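Local coordinates for DUF5012 domain-containing protein (Bacteroides thetaiotaomicron, PDB 5FQ8) that is of unknown function but associates with an outer membrane protein and is probably a surface lipoprotein with an Ig-like domain, at residues V15-E20 with Y38-N43; N66-A71 with T80-V85. All blocks are in the same frame, centred on the assembly; numbering follows the deposited sequence.

Contact 1: V15-E20 with Y38-N43; sequences VTLERE and YYAEMN
In one sheet of the Ig-like domain, strands 10-19 and 38-42 run antiparallel and bring Glu18 and Tyr39 alongside each other at a hydrogen-bonded pair. Four backbone bonds join the strands. Glu18 N reaches Tyr39 O at 2.8 Å, and Tyr39 N answers to Glu18 O at 2.9 Å. Two residues along, Thr16 and Glu41 exchange the same pair of bonds, with Thr16 N to Glu41 O also at 2.8 Å. On the face of Thr16, Glu18, Tyr39 and Glu41, the extended Glu18 chain points the same way as Tyr39, and its OE1 comes obliquely to ring atom CD2 of Tyr39 at 3.3 Å, the carboxylate turned 40° from the ring plane. With CG anti to the backbone N (chi1 173°), the Tyr39 ring lies on the carbonyl side and runs toward Glu41. There its OH donates to Glu41 OE2 at 2.8 Å, in the plane of the ring; the hydroxyl comes to the anti side of the carboxylate, tilted out of its plane. That bond ties the far end of the ring to its own strand. Thr16 OG1, on the same face, makes a weak hydrogen bond to Asn231 of the OMP121 chain. The other face belongs to the interior of the Ig-like sandwich: Leu17, Arg19 and Tyr38 touch Phe81 of the opposing sheet. Here Leu17 CD1 rests on Ala40 CB at 3.7 Å, while Ala40 also meets Val51. Farther along, Val15 CG2 lies against Met42 SD at 4.0 Å, and Val15 also packs on Ile47.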
loop_
_atom_site.group_PDB
_atom_site.type_symbol
_atom_site.label_atom_id
_atom_site.label_comp_id
_atom_site.label_asym_id
_atom_site.label_seq_id
_atom_site.Cartn_x
_atom_site.Cartn_y
_atom_site.Cartn_z
ATOM N N VAL G 15 13.152 29.557 -39.176
ATOM C CA VAL G 15 13.006 31.004 -39.262
ATOM C C VAL G 15 11.653 31.400 -38.697
ATOM O O VAL G 15 10.656 30.705 -38.906
ATOM C CB VAL G 15 13.146 31.481 -40.719
ATOM C CG1 VAL G 15 12.612 32.887 -40.873
ATOM C CG2 VAL G 15 14.591 31.419 -41.153
ATOM N N THR G 16 11.616 32.508 -37.972
ATOM C CA THR G 16 10.371 33.092 -37.505
ATOM C C THR G 16 10.061 34.324 -38.338
ATOM O O THR G 16 10.951 35.135 -38.598
ATOM C CB THR G 16 10.480 33.452 -36.024
ATOM O OG1 THR G 16 10.441 32.254 -35.245
ATOM C CG2 THR G 16 9.346 34.374 -35.606
ATOM N N LEU G 17 8.810 34.454 -38.773
ATOM C CA LEU G 17 8.392 35.588 -39.595
ATOM C C LEU G 17 7.079 36.145 -39.066
ATOM O O LEU G 17 6.091 35.414 -38.960
ATOM C CB LEU G 17 8.257 35.187 -41.062
ATOM C CG LEU G 17 7.948 36.325 -42.033
ATOM C CD1 LEU G 17 8.993 37.397 -41.932
ATOM C CD2 LEU G 17 7.880 35.812 -43.448
ATOM N N GLU G 18 7.077 37.438 -38.746
ATOM C CA GLU G 18 5.923 38.135 -38.197
ATOM C C GLU G 18 5.520 39.264 -39.129
ATOM O O GLU G 18 6.355 40.088 -39.509
ATOM C CB GLU G 18 6.227 38.717 -36.819
ATOM C CG GLU G 18 6.743 37.729 -35.810
ATOM C CD GLU G 18 7.511 38.392 -34.696
ATOM O OE1 GLU G 18 7.705 39.622 -34.764
ATOM O OE2 GLU G 18 7.922 37.681 -33.756
ATOM N N ARG G 19 4.243 39.315 -39.477
ATOM C CA ARG G 19 3.714 40.419 -40.261
ATOM C C ARG G 19 3.367 41.586 -39.348
ATOM O O ARG G 19 2.703 41.402 -38.325
ATOM C CB ARG G 19 2.473 39.986 -41.031
ATOM C CG ARG G 19 1.822 41.132 -41.760
ATOM C CD ARG G 19 0.506 40.751 -42.382
ATOM N NE ARG G 19 -0.448 40.321 -41.373
ATOM C CZ ARG G 19 -0.980 39.106 -41.321
ATOM N NH1 ARG G 19 -0.654 38.201 -42.234
ATOM N NH2 ARG G 19 -1.845 38.803 -40.366
ATOM N N GLU G 20 3.808 42.783 -39.725
ATOM C CA GLU G 20 3.439 44.017 -39.043
ATOM C C GLU G 20 2.497 44.806 -39.941
ATOM O O GLU G 20 2.892 45.246 -41.023
ATOM C CB GLU G 20 4.665 44.863 -38.703
ATOM C CG GLU G 20 5.610 44.291 -37.671
ATOM C CD GLU G 20 6.833 45.163 -37.500
ATOM O OE1 GLU G 20 6.921 46.189 -38.207
ATOM O OE2 GLU G 20 7.700 44.831 -36.667
ATOM N N TYR G 38 7.506 44.192 -41.405
ATOM C CA TYR G 38 7.578 42.787 -41.026
ATOM C C TYR G 38 8.869 42.569 -40.253
ATOM O O TYR G 38 9.805 43.369 -40.340
ATOM C CB TYR G 38 7.524 41.870 -42.248
ATOM C CG TYR G 38 8.484 42.286 -43.325
ATOM C CD1 TYR G 38 9.787 41.834 -43.327
ATOM C CD2 TYR G 38 8.088 43.148 -44.331
ATOM C CE1 TYR G 38 10.663 42.226 -44.296
ATOM C CE2 TYR G 38 8.955 43.539 -45.303
ATOM C CZ TYR G 38 10.240 43.077 -45.284
ATOM O OH TYR G 38 11.109 43.473 -46.265
ATOM N N TYR G 39 8.908 41.474 -39.498
ATOM C CA TYR G 39 10.082 41.111 -38.717
ATOM C C TYR G 39 10.400 39.638 -38.908
ATOM O O TYR G 39 9.508 38.791 -38.820
ATOM C CB TYR G 39 9.869 41.408 -37.228
ATOM C CG TYR G 39 10.986 40.895 -36.360
ATOM C CD1 TYR G 39 12.191 41.567 -36.285
ATOM C CD2 TYR G 39 10.838 39.731 -35.627
ATOM C CE1 TYR G 39 13.217 41.100 -35.502
ATOM C CE2 TYR G 39 11.857 39.255 -34.840
ATOM C CZ TYR G 39 13.045 39.943 -34.781
ATOM O OH TYR G 39 14.065 39.470 -33.994
ATOM N N ALA G 40 11.670 39.333 -39.146
ATOM C CA ALA G 40 12.107 37.960 -39.361
ATOM C C ALA G 40 13.303 37.662 -38.473
ATOM O O ALA G 40 14.274 38.421 -38.450
ATOM C CB ALA G 40 12.465 37.702 -40.826
ATOM N N GLU G 41 13.237 36.542 -37.766
ATOM C CA GLU G 41 14.255 36.150 -36.812
ATOM C C GLU G 41 14.741 34.748 -37.129
ATOM O O GLU G 41 13.976 33.901 -37.601
ATOM C CB GLU G 41 13.702 36.189 -35.387
ATOM C CG GLU G 41 14.729 36.291 -34.286
ATOM C CD GLU G 41 14.086 36.257 -32.924
ATOM O OE1 GLU G 41 13.577 35.186 -32.535
ATOM O OE2 GLU G 41 14.068 37.307 -32.252
ATOM N N MET G 42 16.016 34.499 -36.852
ATOM C CA MET G 42 16.552 33.150 -36.988
ATOM C C MET G 42 17.629 32.943 -35.940
ATOM O O MET G 42 18.646 33.640 -35.947
ATOM C CB MET G 42 17.105 32.907 -38.381
ATOM C CG MET G 42 17.694 31.536 -38.534
ATOM S SD MET G 42 18.424 31.312 -40.146
ATOM C CE MET G 42 19.736 32.516 -40.127
ATOM N N ASN G 43 17.397 31.979 -35.053
ATOM C CA ASN G 43 18.277 31.718 -33.925
ATOM C C ASN G 43 18.581 32.988 -33.148
ATOM O O ASN G 43 19.684 33.160 -32.633
ATOM C CB ASN G 43 19.570 31.044 -34.373
ATOM C CG ASN G 43 19.736 29.679 -33.764
ATOM O OD1 ASN G 43 19.132 29.375 -32.737
ATOM N ND2 ASN G 43 20.550 28.840 -34.390
#

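Contact 2: N66-A71 with T80-V85; sequences NLVYAA and TFTRTV
Tyr69 and Phe81 meet with their rings nearly parallel, planes 14° apart, but slid so far that they hardly overlap, the centroids standing 4.6 Å from each other. Over one face of the Phe81 ring sits Tyr69 CB, a CH-pi contact 3.7 Å from the centroid. Phe81 takes the less common first torsion, CG between its backbone N and carbonyl carbon (chi1 68°), which swings the ring over to its neighbour. At the far end of Tyr69, Arg83 NH1 gives a weak hydrogen bond to Tyr69 OH at 2.8 Å; the hydroxyl sits at the edge of the guanidinium, whose plane stands steeply to the ring. Backbone bonds fix the pairing: Arg83 N to Leu67 O at 3.0 Å is almost straight, and Tyr69 N reaches Phe81 O at the same distance. Toward the other end, Leu67 CD1 packs on Val85 CG2 at 4.0 Å. Farther out, Glu35 makes a salt bridge to Arg83 NH1 and a hydrogen bond with Tyr69 OH, while Arg83 NE is bonded to Asp22 O. An alanine in place of Tyr69 would keep the CB over Phe81 but is likely to leave the CE1 side of that ring without its aromatic neighbour, and Glu35 and Arg83 without the hydroxyl that both bond. Strands 63-72 and 78-87 thus form an antiparallel beta hairpin, the central pair of one sheet in an Ig-like sandwich.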
loop_
_atom_site.group_PDB
_atom_site.type_symbol
_atom_site.label_atom_id
_atom_site.label_comp_id
_atom_site.label_asym_id
_atom_site.label_seq_id
_atom_site.Cartn_x
_atom_site.Cartn_y
_atom_site.Cartn_z
ATOM N N ASN G 66 -1.530 40.749 -55.043
ATOM C CA ASN G 66 -1.078 39.888 -53.957
ATOM C C ASN G 66 0.436 39.970 -53.820
ATOM O O ASN G 66 1.161 39.837 -54.811
ATOM C CB ASN G 66 -1.488 38.438 -54.201
ATOM C CG ASN G 66 -2.971 38.233 -54.094
ATOM O OD1 ASN G 66 -3.482 37.891 -53.035
ATOM N ND2 ASN G 66 -3.677 38.437 -55.196
ATOM N N LEU G 67 0.905 40.177 -52.593
ATOM C CA LEU G 67 2.324 40.183 -52.270
ATOM C C LEU G 67 2.609 39.020 -51.340
ATOM O O LEU G 67 1.881 38.811 -50.369
ATOM C CB LEU G 67 2.731 41.491 -51.610
ATOM C CG LEU G 67 2.435 42.790 -52.344
ATOM C CD1 LEU G 67 2.041 43.847 -51.343
ATOM C CD2 LEU G 67 3.649 43.234 -53.106
ATOM N N VAL G 68 3.654 38.260 -51.641
ATOM C CA VAL G 68 4.036 37.103 -50.840
ATOM C C VAL G 68 5.361 37.404 -50.160
ATOM O O VAL G 68 6.357 37.702 -50.825
ATOM C CB VAL G 68 4.118 35.830 -51.689
ATOM C CG1 VAL G 68 4.691 34.695 -50.869
ATOM C CG2 VAL G 68 2.748 35.463 -52.170
ATOM N N TYR G 69 5.363 37.336 -48.836
ATOM C CA TYR G 69 6.546 37.580 -48.027
ATOM C C TYR G 69 7.112 36.251 -47.559
ATOM O O TYR G 69 6.366 35.384 -47.093
ATOM C CB TYR G 69 6.209 38.443 -46.812
ATOM C CG TYR G 69 5.687 39.817 -47.104
ATOM C CD1 TYR G 69 4.362 40.017 -47.445
ATOM C CD2 TYR G 69 6.503 40.926 -46.992
ATOM C CE1 TYR G 69 3.876 41.272 -47.687
ATOM C CE2 TYR G 69 6.021 42.180 -47.232
ATOM C CZ TYR G 69 4.709 42.344 -47.581
ATOM O OH TYR G 69 4.235 43.600 -47.822
ATOM N N ALA G 70 8.425 36.096 -47.658
ATOM C CA ALA G 70 9.030 34.838 -47.249
ATOM C C ALA G 70 10.458 35.058 -46.781
ATOM O O ALA G 70 11.173 35.929 -47.279
ATOM C CB ALA G 70 9.003 33.816 -48.387
ATOM N N ALA G 71 10.863 34.249 -45.824
ATOM C CA ALA G 71 12.230 34.223 -45.345
ATOM C C ALA G 71 12.675 32.776 -45.313
ATOM O O ALA G 71 11.868 31.876 -45.081
ATOM C CB ALA G 71 12.358 34.846 -43.963
ATOM N N THR G 80 6.213 31.830 -44.482
ATOM C CA THR G 80 5.666 32.821 -45.390
ATOM C C THR G 80 4.356 33.370 -44.858
ATOM O O THR G 80 3.690 32.742 -44.035
ATOM C CB THR G 80 5.437 32.223 -46.770
ATOM O OG1 THR G 80 5.174 33.279 -47.694
ATOM C CG2 THR G 80 4.249 31.285 -46.738
ATOM N N PHE G 81 3.998 34.561 -45.342
ATOM C CA PHE G 81 2.676 35.133 -45.109
ATOM C C PHE G 81 2.288 35.974 -46.318
ATOM O O PHE G 81 3.143 36.419 -47.083
ATOM C CB PHE G 81 2.611 35.944 -43.799
ATOM C CG PHE G 81 3.411 37.222 -43.797
ATOM C CD1 PHE G 81 2.892 38.390 -44.321
ATOM C CD2 PHE G 81 4.648 37.274 -43.198
ATOM C CE1 PHE G 81 3.612 39.570 -44.293
ATOM C CE2 PHE G 81 5.368 38.450 -43.166
ATOM C CZ PHE G 81 4.846 39.600 -43.717
ATOM N N THR G 82 0.984 36.173 -46.494
ATOM C CA THR G 82 0.450 36.909 -47.635
ATOM C C THR G 82 -0.158 38.232 -47.205
ATOM O O THR G 82 -0.786 38.321 -46.149
ATOM C CB THR G 82 -0.629 36.121 -48.370
ATOM O OG1 THR G 82 -0.266 34.741 -48.422
ATOM C CG2 THR G 82 -0.773 36.652 -49.781
ATOM N N ARG G 83 0.009 39.246 -48.045
ATOM C CA ARG G 83 -0.661 40.525 -47.878
ATOM C C ARG G 83 -1.303 40.901 -49.202
ATOM O O ARG G 83 -0.632 40.905 -50.237
ATOM C CB ARG G 83 0.312 41.605 -47.419
ATOM C CG ARG G 83 -0.353 42.898 -47.022
ATOM C CD ARG G 83 0.692 43.871 -46.570
ATOM N NE ARG G 83 0.948 43.768 -45.140
ATOM C CZ ARG G 83 2.135 43.978 -44.588
ATOM N NH1 ARG G 83 3.174 44.270 -45.349
ATOM N NH2 ARG G 83 2.288 43.886 -43.284
ATOM N N THR G 84 -2.596 41.215 -49.165
ATOM C CA THR G 84 -3.384 41.505 -50.354
ATOM C C THR G 84 -3.750 42.981 -50.398
ATOM O O THR G 84 -4.331 43.503 -49.444
ATOM C CB THR G 84 -4.655 40.666 -50.369
ATOM O OG1 THR G 84 -4.324 39.296 -50.140
ATOM C CG2 THR G 84 -5.337 40.801 -51.704
ATOM N N VAL G 85 -3.435 43.642 -51.506
ATOM C CA VAL G 85 -3.670 45.070 -51.662
ATOM C C VAL G 85 -4.678 45.275 -52.778
ATOM O O VAL G 85 -4.497 44.745 -53.877
ATOM C CB VAL G 85 -2.366 45.826 -51.961
ATOM C CG1 VAL G 85 -2.658 47.267 -52.268
ATOM C CG2 VAL G 85 -1.436 45.728 -50.788
#

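How the contacts relate
From the N terminus, the chain lays down strand 10-19, then passes through residues 21-37, including strand 24-27 of the other sheet, before contact 1 closes this loop at strand 38-42. It next runs by way of strand 52-54 into strand 63-72, and contact 2 closes the much shorter turn to strand 78-87. The contacts follow in series, neither nesting nor crossing, with centres about 13 Å apart. They belong to facing sheets of one Ig-like domain. Between them, Arg19 packs on Arg83, Ala71 on Val15, and the rings of Tyr38 and Tyr69 meet at about 55°, joining the two sheets through their inward faces.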